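Side-chain contacts in leucyl-trna synthetase (Plasmodium knowlesi, PDB 5FOF), which probably removes wrongly attached amino acids from tRNA(Leu), as the editing domain of cytosolic leucyl-tRNA synthetase, the enzyme that joins leucine to its tRNA using ATP: residues L107-Q112 and N124-D129; N144-L149 and L168-K173; I155-K160 and P164-L169. All coordinates share one frame; numbering follows the deposited sequence.

Contact 1 of 3, residues L107-Q112 and N124-D129; sequences LGFNKQ and NVMTRD
F109 pushes its ring into the angle between M126 and N124, and this one aromatic side chain carries the whole meeting of 107-112 with 124-129. The leading atom is CZ, at the far end of the ring. It lies 3.6 Å from CE of M126, and F109 CE1 is almost as close to the same methyl, at 3.7 Å. That methyl sits at the edge of the ring, near its plane, so it presses on the rim and covers neither face. The two side chains approach from opposite directions. M126 reaches the ring because its chain runs fully extended beyond CG (chi2 -167°, chi3 -166°), which carries CE past the sulfur to the phenyl rim; SD itself stays farther back, 4.5 Å from F109 CZ.

N124 comes at the ring obliquely with CB and CG. Its CB is 4.0 Å from F109 CZ, while CG stands 4.1 Å from F109 CE2. The amide is turned 62° from the ring plane, so the two flat groups do not stack. Its polar end is occupied away from the ring, with ND2 donating to O of R113, which helps to fix the rotation of the amide. No hydrogen bond joins the two segments; the contact is small, mostly buried and apolar.

F109 follows directly on strand 102-108, and its backbone is held by V154 and by the hydroxyl of Y139, while P156 packs on its side chain. On the other side, short strand 125-126 pairs in parallel with 157-158, and M126 also touches I131 and S134 of helix 128-134. T127 starts that helix with a capping box completed by E130, so the ring bridges the end of a main-sheet strand to this small strand-helix unit.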
loop_
_atom_site.group_PDB
_atom_site.type_symbol
_atom_site.label_atom_id
_atom_site.label_comp_id
_atom_site.label_asym_id
_atom_site.label_seq_id
_atom_site.Cartn_x
_atom_site.Cartn_y
_atom_site.Cartn_z
ATOM N N LEU A 107 12.237 -5.974 -8.819
ATOM C CA LEU A 107 12.576 -4.774 -9.555
ATOM C C LEU A 107 11.503 -4.533 -10.601
ATOM O O LEU A 107 11.043 -5.467 -11.242
ATOM C CB LEU A 107 13.914 -4.972 -10.249
ATOM C CG LEU A 107 15.120 -5.073 -9.324
ATOM C CD1 LEU A 107 16.325 -5.616 -10.067
ATOM C CD2 LEU A 107 15.445 -3.710 -8.733
ATOM N N GLY A 108 11.111 -3.276 -10.776
ATOM C CA GLY A 108 10.140 -2.898 -11.804
ATOM C C GLY A 108 10.338 -1.494 -12.324
ATOM O O GLY A 108 11.307 -0.811 -11.972
ATOM N N PHE A 109 9.379 -1.054 -13.133
ATOM C CA PHE A 109 9.498 0.182 -13.903
ATOM C C PHE A 109 8.798 1.316 -13.185
ATOM O O PHE A 109 7.916 1.062 -12.353
ATOM C CB PHE A 109 8.888 -0.030 -15.272
ATOM C CG PHE A 109 9.398 -1.261 -15.977
ATOM C CD1 PHE A 109 10.717 -1.348 -16.377
ATOM C CD2 PHE A 109 8.560 -2.314 -16.244
ATOM C CE1 PHE A 109 11.186 -2.468 -17.043
ATOM C CE2 PHE A 109 9.015 -3.451 -16.902
ATOM C CZ PHE A 109 10.331 -3.525 -17.306
ATOM N N ASN A 110 9.200 2.553 -13.502
ATOM C CA ASN A 110 8.604 3.769 -12.901
ATOM C C ASN A 110 7.218 4.109 -13.479
ATOM O O ASN A 110 6.331 4.590 -12.759
ATOM C CB ASN A 110 9.539 4.976 -13.070
ATOM C CG ASN A 110 9.310 6.044 -12.014
ATOM O OD1 ASN A 110 9.534 5.804 -10.827
ATOM N ND2 ASN A 110 8.866 7.230 -12.434
ATOM N N LYS A 111 7.071 3.866 -14.783
ATOM C CA LYS A 111 5.827 3.989 -15.541
ATOM C C LYS A 111 5.561 2.626 -16.194
ATOM O O LYS A 111 6.506 1.897 -16.452
ATOM C CB LYS A 111 6.043 5.065 -16.618
ATOM C CG LYS A 111 4.822 5.453 -17.447
ATOM C CD LYS A 111 5.203 6.024 -18.819
ATOM C CE LYS A 111 4.052 5.884 -19.820
ATOM N NZ LYS A 111 4.466 6.117 -21.236
ATOM N N GLN A 112 4.297 2.278 -16.456
ATOM C CA GLN A 112 3.940 0.999 -17.105
ATOM C C GLN A 112 4.524 0.913 -18.518
ATOM O O GLN A 112 4.326 1.815 -19.330
ATOM C CB GLN A 112 2.415 0.806 -17.180
ATOM C CG GLN A 112 1.733 0.647 -15.824
ATOM C CD GLN A 112 0.211 0.457 -15.888
ATOM O OE1 GLN A 112 -0.302 -0.321 -16.700
ATOM N NE2 GLN A 112 -0.517 1.163 -15.013
ATOM N N ASN A 124 7.586 -7.933 -20.750
ATOM C CA ASN A 124 8.888 -7.310 -20.835
ATOM C C ASN A 124 9.954 -8.314 -20.383
ATOM O O ASN A 124 10.567 -8.166 -19.321
ATOM C CB ASN A 124 8.893 -6.020 -20.024
ATOM C CG ASN A 124 7.776 -5.086 -20.434
ATOM O OD1 ASN A 124 7.976 -4.161 -21.230
ATOM N ND2 ASN A 124 6.579 -5.344 -19.923
ATOM N N VAL A 125 10.158 -9.332 -21.223
ATOM C CA VAL A 125 11.083 -10.421 -20.931
ATOM C C VAL A 125 12.507 -9.879 -20.982
ATOM O O VAL A 125 12.943 -9.348 -22.005
ATOM C CB VAL A 125 10.915 -11.610 -21.904
ATOM C CG1 VAL A 125 11.954 -12.706 -21.624
ATOM C CG2 VAL A 125 9.496 -12.170 -21.806
ATOM N N MET A 126 13.209 -10.011 -19.861
ATOM C CA MET A 126 14.550 -9.480 -19.688
ATOM C C MET A 126 15.455 -10.489 -18.974
ATOM O O MET A 126 14.972 -11.368 -18.267
ATOM C CB MET A 126 14.469 -8.200 -18.872
ATOM C CG MET A 126 13.818 -7.045 -19.608
ATOM S SD MET A 126 14.064 -5.467 -18.776
ATOM C CE MET A 126 12.853 -4.497 -19.658
ATOM N N THR A 127 16.765 -10.369 -19.181
ATOM C CA THR A 127 17.748 -11.134 -18.400
ATOM C C THR A 127 18.013 -10.459 -17.061
ATOM O O THR A 127 17.743 -9.269 -16.901
ATOM C CB THR A 127 19.085 -11.248 -19.131
ATOM O OG1 THR A 127 19.540 -9.933 -19.460
ATOM C CG2 THR A 127 18.940 -12.092 -20.394
ATOM N N ARG A 128 18.554 -11.215 -16.113
ATOM C CA ARG A 128 18.954 -10.639 -14.834
ATOM C C ARG A 128 19.623 -9.268 -14.997
ATOM O O ARG A 128 19.178 -8.301 -14.375
ATOM C CB ARG A 128 19.874 -11.581 -14.048
ATOM C CG ARG A 128 20.211 -11.065 -12.648
ATOM C CD ARG A 128 20.900 -12.094 -11.768
ATOM N NE ARG A 128 20.434 -12.002 -10.379
ATOM C CZ ARG A 128 20.927 -11.190 -9.435
ATOM N NH1 ARG A 128 21.938 -10.343 -9.684
ATOM N NH2 ARG A 128 20.392 -11.224 -8.212
ATOM N N ASP A 129 20.660 -9.185 -15.840
ATOM C CA ASP A 129 21.400 -7.919 -16.054
ATOM C C ASP A 129 20.548 -6.821 -16.682
ATOM O O ASP A 129 20.567 -5.689 -16.208
ATOM C CB ASP A 129 22.668 -8.130 -16.899
ATOM C CG ASP A 129 23.783 -8.853 -16.134
ATOM O OD1 ASP A 129 23.854 -8.738 -14.886
ATOM O OD2 ASP A 129 24.600 -9.532 -16.797
#

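Contact 2 of 3, residues N144-L149 and L168-K173; sequences NSLYNL and LLILMK
L146 on helix 143-151 faces L168, just ahead of strand 170-175, with their CA atoms 8.2 Å apart, a spacing bridged by side chains. L168 does most of this. Its isobutyl group lies against one face of the Y147 ring: CD1 stands 3.7 Å from the ring centroid, 17° off the normal, a clear CH-pi contact. The nearest ring atom to that methyl is CE2 of Y147, at 3.6 Å. The other branch, CD2, hangs just beyond the ring outline near Y147 CE1, 3.8 Å away, so one methyl covers the face and the other flanks it. With CG anti to its own carbonyl carbon (chi1 -54°), L168 sends both methyls toward the helix.

The same CD1 also touches CB of L146 at 3.7 Å, which places this methyl in the notch between two successive helix residues. Farther along, L146 CD1 reaches CD1 of I170 at 4.1 Å, a looser meeting of methyl groups that extends the apolar seam onto the strand. The contact contains no hydrogen bond across the segments.

L146 continues inward to Y104 and T106 of strand 102-108 and to C141 of strand 137-141, and I170 also rests on Y104. Helix 143-151 thus packs against the main mixed sheet, with L168 closing the margin where strand 170-175 enters it beside strand 102-108.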
loop_
_atom_site.group_PDB
_atom_site.type_symbol
_atom_site.label_atom_id
_atom_site.label_comp_id
_atom_site.label_asym_id
_atom_site.label_seq_id
_atom_site.Cartn_x
_atom_site.Cartn_y
_atom_site.Cartn_z
ATOM N N ASN A 144 0.503 -12.588 -4.532
ATOM C CA ASN A 144 -0.716 -12.473 -5.322
ATOM C C ASN A 144 -0.601 -11.497 -6.489
ATOM O O ASN A 144 -1.025 -11.807 -7.594
ATOM C CB ASN A 144 -1.875 -12.067 -4.417
ATOM C CG ASN A 144 -3.195 -12.039 -5.148
ATOM O OD1 ASN A 144 -3.581 -13.026 -5.793
ATOM N ND2 ASN A 144 -3.904 -10.924 -5.046
ATOM N N SER A 145 0.013 -10.341 -6.245
ATOM C CA SER A 145 0.068 -9.257 -7.226
ATOM C C SER A 145 1.086 -9.399 -8.332
ATOM O O SER A 145 0.915 -8.828 -9.387
ATOM C CB SER A 145 0.338 -7.946 -6.506
ATOM O OG SER A 145 1.663 -7.903 -6.008
ATOM N N LEU A 146 2.136 -10.168 -8.099
ATOM C CA LEU A 146 3.323 -10.166 -8.955
ATOM C C LEU A 146 3.036 -10.412 -10.417
ATOM O O LEU A 146 3.411 -9.601 -11.254
ATOM C CB LEU A 146 4.354 -11.192 -8.466
ATOM C CG LEU A 146 5.188 -10.798 -7.239
ATOM C CD1 LEU A 146 5.917 -12.022 -6.694
ATOM C CD2 LEU A 146 6.178 -9.682 -7.562
ATOM N N TYR A 147 2.393 -11.531 -10.731
ATOM C CA TYR A 147 2.158 -11.865 -12.127
ATOM C C TYR A 147 1.185 -10.877 -12.751
ATOM O O TYR A 147 1.358 -10.451 -13.898
ATOM C CB TYR A 147 1.773 -13.352 -12.322
ATOM C CG TYR A 147 3.020 -14.193 -12.525
ATOM C CD1 TYR A 147 3.836 -13.979 -13.646
ATOM C CD2 TYR A 147 3.421 -15.149 -11.594
ATOM C CE1 TYR A 147 4.995 -14.698 -13.846
ATOM C CE2 TYR A 147 4.596 -15.881 -11.785
ATOM C CZ TYR A 147 5.379 -15.647 -12.914
ATOM O OH TYR A 147 6.545 -16.351 -13.151
ATOM N N ASN A 148 0.211 -10.449 -11.960
ATOM C CA ASN A 148 -0.666 -9.359 -12.373
ATOM C C ASN A 148 0.101 -8.077 -12.705
ATOM O O ASN A 148 -0.159 -7.463 -13.725
ATOM C CB ASN A 148 -1.749 -9.119 -11.315
ATOM C CG ASN A 148 -2.809 -10.201 -11.329
ATOM O OD1 ASN A 148 -3.259 -10.611 -12.392
ATOM N ND2 ASN A 148 -3.213 -10.663 -10.154
ATOM N N LEU A 149 1.053 -7.702 -11.854
ATOM C CA LEU A 149 1.885 -6.531 -12.092
ATOM C C LEU A 149 2.720 -6.687 -13.385
ATOM O O LEU A 149 2.866 -5.734 -14.172
ATOM C CB LEU A 149 2.791 -6.261 -10.888
ATOM C CG LEU A 149 2.146 -5.748 -9.599
ATOM C CD1 LEU A 149 3.171 -5.684 -8.465
ATOM C CD2 LEU A 149 1.546 -4.382 -9.807
ATOM N N LEU A 168 10.061 -14.668 -12.498
ATOM C CA LEU A 168 10.256 -13.305 -11.998
ATOM C C LEU A 168 11.595 -13.209 -11.254
ATOM O O LEU A 168 12.066 -14.201 -10.699
ATOM C CB LEU A 168 9.109 -12.945 -11.059
ATOM C CG LEU A 168 7.700 -13.114 -11.638
ATOM C CD1 LEU A 168 6.677 -13.200 -10.522
ATOM C CD2 LEU A 168 7.366 -11.987 -12.602
ATOM N N LEU A 169 12.198 -12.021 -11.240
ATOM C CA LEU A 169 13.413 -11.775 -10.445
ATOM C C LEU A 169 13.029 -11.326 -9.035
ATOM O O LEU A 169 12.517 -10.222 -8.854
ATOM C CB LEU A 169 14.311 -10.730 -11.113
ATOM C CG LEU A 169 15.617 -10.338 -10.397
ATOM C CD1 LEU A 169 16.327 -11.525 -9.756
ATOM C CD2 LEU A 169 16.570 -9.634 -11.360
ATOM N N ILE A 170 13.274 -12.185 -8.046
ATOM C CA ILE A 170 12.915 -11.914 -6.654
ATOM C C ILE A 170 14.194 -11.671 -5.872
ATOM O O ILE A 170 14.995 -12.577 -5.731
ATOM C CB ILE A 170 12.136 -13.104 -6.050
ATOM C CG1 ILE A 170 10.855 -13.373 -6.857
ATOM C CG2 ILE A 170 11.796 -12.869 -4.584
ATOM C CD1 ILE A 170 9.959 -12.161 -7.049
ATOM N N LEU A 171 14.385 -10.459 -5.360
ATOM C CA LEU A 171 15.604 -10.142 -4.617
ATOM C C LEU A 171 15.562 -10.741 -3.224
ATOM O O LEU A 171 16.590 -11.215 -2.719
ATOM C CB LEU A 171 15.848 -8.641 -4.528
ATOM C CG LEU A 171 16.043 -7.907 -5.859
ATOM C CD1 LEU A 171 15.986 -6.400 -5.629
ATOM C CD2 LEU A 171 17.350 -8.284 -6.543
ATOM N N MET A 172 14.388 -10.719 -2.599
ATOM C CA MET A 172 14.214 -11.386 -1.319
ATOM C C MET A 172 12.760 -11.621 -0.967
ATOM O O MET A 172 11.877 -11.059 -1.561
ATOM C CB MET A 172 14.926 -10.604 -0.193
ATOM C CG MET A 172 14.078 -9.654 0.649
ATOM S SD MET A 172 14.989 -8.748 1.925
ATOM C CE MET A 172 16.157 -10.000 2.480
ATOM N N LYS A 173 12.557 -12.437 0.054
ATOM C CA LYS A 173 11.251 -12.816 0.566
ATOM C C LYS A 173 11.294 -12.590 2.073
ATOM O O LYS A 173 12.120 -13.196 2.759
ATOM C CB LYS A 173 11.058 -14.283 0.234
ATOM C CG LYS A 173 9.837 -14.990 0.790
ATOM C CD LYS A 173 9.857 -16.419 0.242
ATOM C CE LYS A 173 8.747 -17.301 0.774
ATOM N NZ LYS A 173 8.670 -18.542 -0.046
#

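Contact 3 of 3, residues I155-K160 and P164-L169; sequences IPMLSK and PFSDLL
The loop leaving strand 157-158 folds back on itself before strand 170-175, and L158 and D167 close it. N of L158 donates to O of D167 at 2.6 Å, the one direct hydrogen bond between the segments. The donor stands above the carbonyl plane, 42° out of it. A water supplies a second link, donating to O of L158 and accepting from N of D167 at 3.0 Å.

The side chains of L158 and D167 lie side by side and point the same way. L158 has CG anti to its backbone N (chi1 -176°), and its CD2 comes 3.9 Å from OD2 of D167 and 4.2 Å from CB of L169. At the inner end, CD1 of I155 meets CD2 of L168 at 4.1 Å, the two side chains crossing at about a right angle. M157 touches through its backbone end, CA 3.4 Å from O of D167, while its thioether leads away.

The touching parts run 106° apart, too steep for a regular ladder. One direct and one water-mediated backbone link between L158 and D167 thus close an irregular loop between strands 157-158 and 170-175.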
loop_
_atom_site.group_PDB
_atom_site.type_symbol
_atom_site.label_atom_id
_atom_site.label_comp_id
_atom_site.label_asym_id
_atom_site.label_seq_id
_atom_site.Cartn_x
_atom_site.Cartn_y
_atom_site.Cartn_z
ATOM N N ILE A 155 6.358 -4.640 -13.871
ATOM C CA ILE A 155 7.606 -5.373 -13.663
ATOM C C ILE A 155 7.916 -6.250 -14.859
ATOM O O ILE A 155 6.995 -6.732 -15.539
ATOM C CB ILE A 155 7.576 -6.242 -12.377
ATOM C CG1 ILE A 155 6.603 -7.425 -12.487
ATOM C CG2 ILE A 155 7.217 -5.385 -11.170
ATOM C CD1 ILE A 155 6.431 -8.219 -11.199
ATOM N N PRO A 156 9.220 -6.494 -15.114
ATOM C CA PRO A 156 9.620 -7.414 -16.183
ATOM C C PRO A 156 9.498 -8.867 -15.764
ATOM O O PRO A 156 9.353 -9.163 -14.575
ATOM C CB PRO A 156 11.094 -7.073 -16.385
ATOM C CG PRO A 156 11.569 -6.678 -15.023
ATOM C CD PRO A 156 10.385 -6.071 -14.309
ATOM N N MET A 157 9.579 -9.764 -16.743
ATOM C CA MET A 157 9.705 -11.204 -16.487
ATOM C C MET A 157 11.150 -11.620 -16.744
ATOM O O MET A 157 11.787 -11.081 -17.647
ATOM C CB MET A 157 8.742 -11.988 -17.373
ATOM C CG MET A 157 7.352 -11.380 -17.439
ATOM S SD MET A 157 6.093 -12.581 -17.902
ATOM C CE MET A 157 4.981 -11.466 -18.755
ATOM N N LEU A 158 11.661 -12.549 -15.934
ATOM C CA LEU A 158 13.059 -13.025 -16.020
ATOM C C LEU A 158 13.215 -14.196 -16.994
ATOM O O LEU A 158 12.374 -15.096 -17.025
ATOM C CB LEU A 158 13.574 -13.450 -14.632
ATOM C CG LEU A 158 15.039 -13.891 -14.432
ATOM C CD1 LEU A 158 16.043 -12.804 -14.806
ATOM C CD2 LEU A 158 15.269 -14.319 -12.980
ATOM N N SER A 159 14.311 -14.193 -17.757
ATOM C CA SER A 159 14.605 -15.264 -18.718
ATOM C C SER A 159 16.101 -15.380 -19.031
ATOM O O SER A 159 16.826 -14.400 -18.932
ATOM C CB SER A 159 13.825 -15.001 -20.012
ATOM O OG SER A 159 13.926 -16.085 -20.911
ATOM N N LYS A 160 16.547 -16.592 -19.381
ATOM C CA LYS A 160 17.865 -16.837 -20.019
ATOM C C LYS A 160 17.681 -17.311 -21.472
ATOM O O LYS A 160 18.617 -17.853 -22.075
ATOM C CB LYS A 160 18.663 -17.927 -19.274
ATOM C CG LYS A 160 19.040 -17.632 -17.829
ATOM C CD LYS A 160 20.162 -18.546 -17.324
ATOM C CE LYS A 160 19.803 -20.032 -17.351
ATOM N NZ LYS A 160 18.589 -20.384 -16.552
ATOM N N PRO A 164 10.282 -21.919 -21.919
ATOM C CA PRO A 164 9.034 -21.290 -22.312
ATOM C C PRO A 164 8.211 -20.814 -21.106
ATOM O O PRO A 164 7.322 -19.973 -21.258
ATOM C CB PRO A 164 8.310 -22.417 -23.040
ATOM C CG PRO A 164 8.775 -23.662 -22.366
ATOM C CD PRO A 164 10.193 -23.392 -21.961
ATOM N N PHE A 165 8.504 -21.352 -19.925
ATOM C CA PHE A 165 7.776 -21.004 -18.709
ATOM C C PHE A 165 8.280 -19.677 -18.155
ATOM O O PHE A 165 9.466 -19.351 -18.292
ATOM C CB PHE A 165 7.939 -22.101 -17.659
ATOM C CG PHE A 165 7.537 -23.463 -18.147
ATOM C CD1 PHE A 165 6.192 -23.795 -18.283
ATOM C CD2 PHE A 165 8.499 -24.410 -18.486
ATOM C CE1 PHE A 165 5.813 -25.048 -18.734
ATOM C CE2 PHE A 165 8.124 -25.669 -18.934
ATOM C CZ PHE A 165 6.779 -25.986 -19.063
ATOM N N SER A 166 7.371 -18.933 -17.522
ATOM C CA SER A 166 7.661 -17.600 -17.008
ATOM C C SER A 166 8.474 -17.679 -15.735
ATOM O O SER A 166 8.517 -18.712 -15.070
ATOM C CB SER A 166 6.369 -16.815 -16.710
ATOM O OG SER A 166 5.470 -16.795 -17.811
ATOM N N ASP A 167 9.100 -16.562 -15.397
ATOM C CA ASP A 167 9.861 -16.434 -14.163
ATOM C C ASP A 167 9.951 -14.948 -13.792
ATOM O O ASP A 167 9.922 -14.073 -14.673
ATOM C CB ASP A 167 11.260 -17.039 -14.380
ATOM C CG ASP A 167 12.024 -17.307 -13.085
ATOM O OD1 ASP A 167 11.456 -17.201 -11.964
ATOM O OD2 ASP A 167 13.228 -17.646 -13.213
ATOM N N LEU A 168 10.061 -14.668 -12.498
ATOM C CA LEU A 168 10.256 -13.305 -11.998
ATOM C C LEU A 168 11.595 -13.209 -11.254
ATOM O O LEU A 168 12.066 -14.201 -10.699
ATOM C CB LEU A 168 9.109 -12.945 -11.059
ATOM C CG LEU A 168 7.700 -13.114 -11.638
ATOM C CD1 LEU A 168 6.677 -13.200 -10.522
ATOM C CD2 LEU A 168 7.366 -11.987 -12.602
ATOM N N LEU A 169 12.198 -12.021 -11.240
ATOM C CA LEU A 169 13.413 -11.775 -10.445
ATOM C C LEU A 169 13.029 -11.326 -9.035
ATOM O O LEU A 169 12.517 -10.222 -8.854
ATOM C CB LEU A 169 14.311 -10.730 -11.113
ATOM C CG LEU A 169 15.617 -10.338 -10.397
ATOM C CD1 LEU A 169 16.327 -11.525 -9.756
ATOM C CD2 LEU A 169 16.570 -9.634 -11.360
HETATM O O HOH W 1 9.671 -15.104 -17.914
#

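The three contacts form a compact cluster at one side of the domain, with centres 10 to 11 Å apart. Contacts 1 and 3 are stitched by the two-stranded parallel sheet: M126 N lies 2.8 Å from M157 O, and M126 O 2.9 Å from S159 N, both probable hydrogen bonds. Contacts 2 and 3 share L168 and L169, and I155 CD1 of contact 3 packs 3.3 Å from L146 O of the helix. Contacts 1 and 2 meet where L107 CG lies 4.0 Å from L171 CD1, on neighbouring strands 102-108 and 170-175. Together they join the main sheet, helix 143-151 and the small outlying sheet.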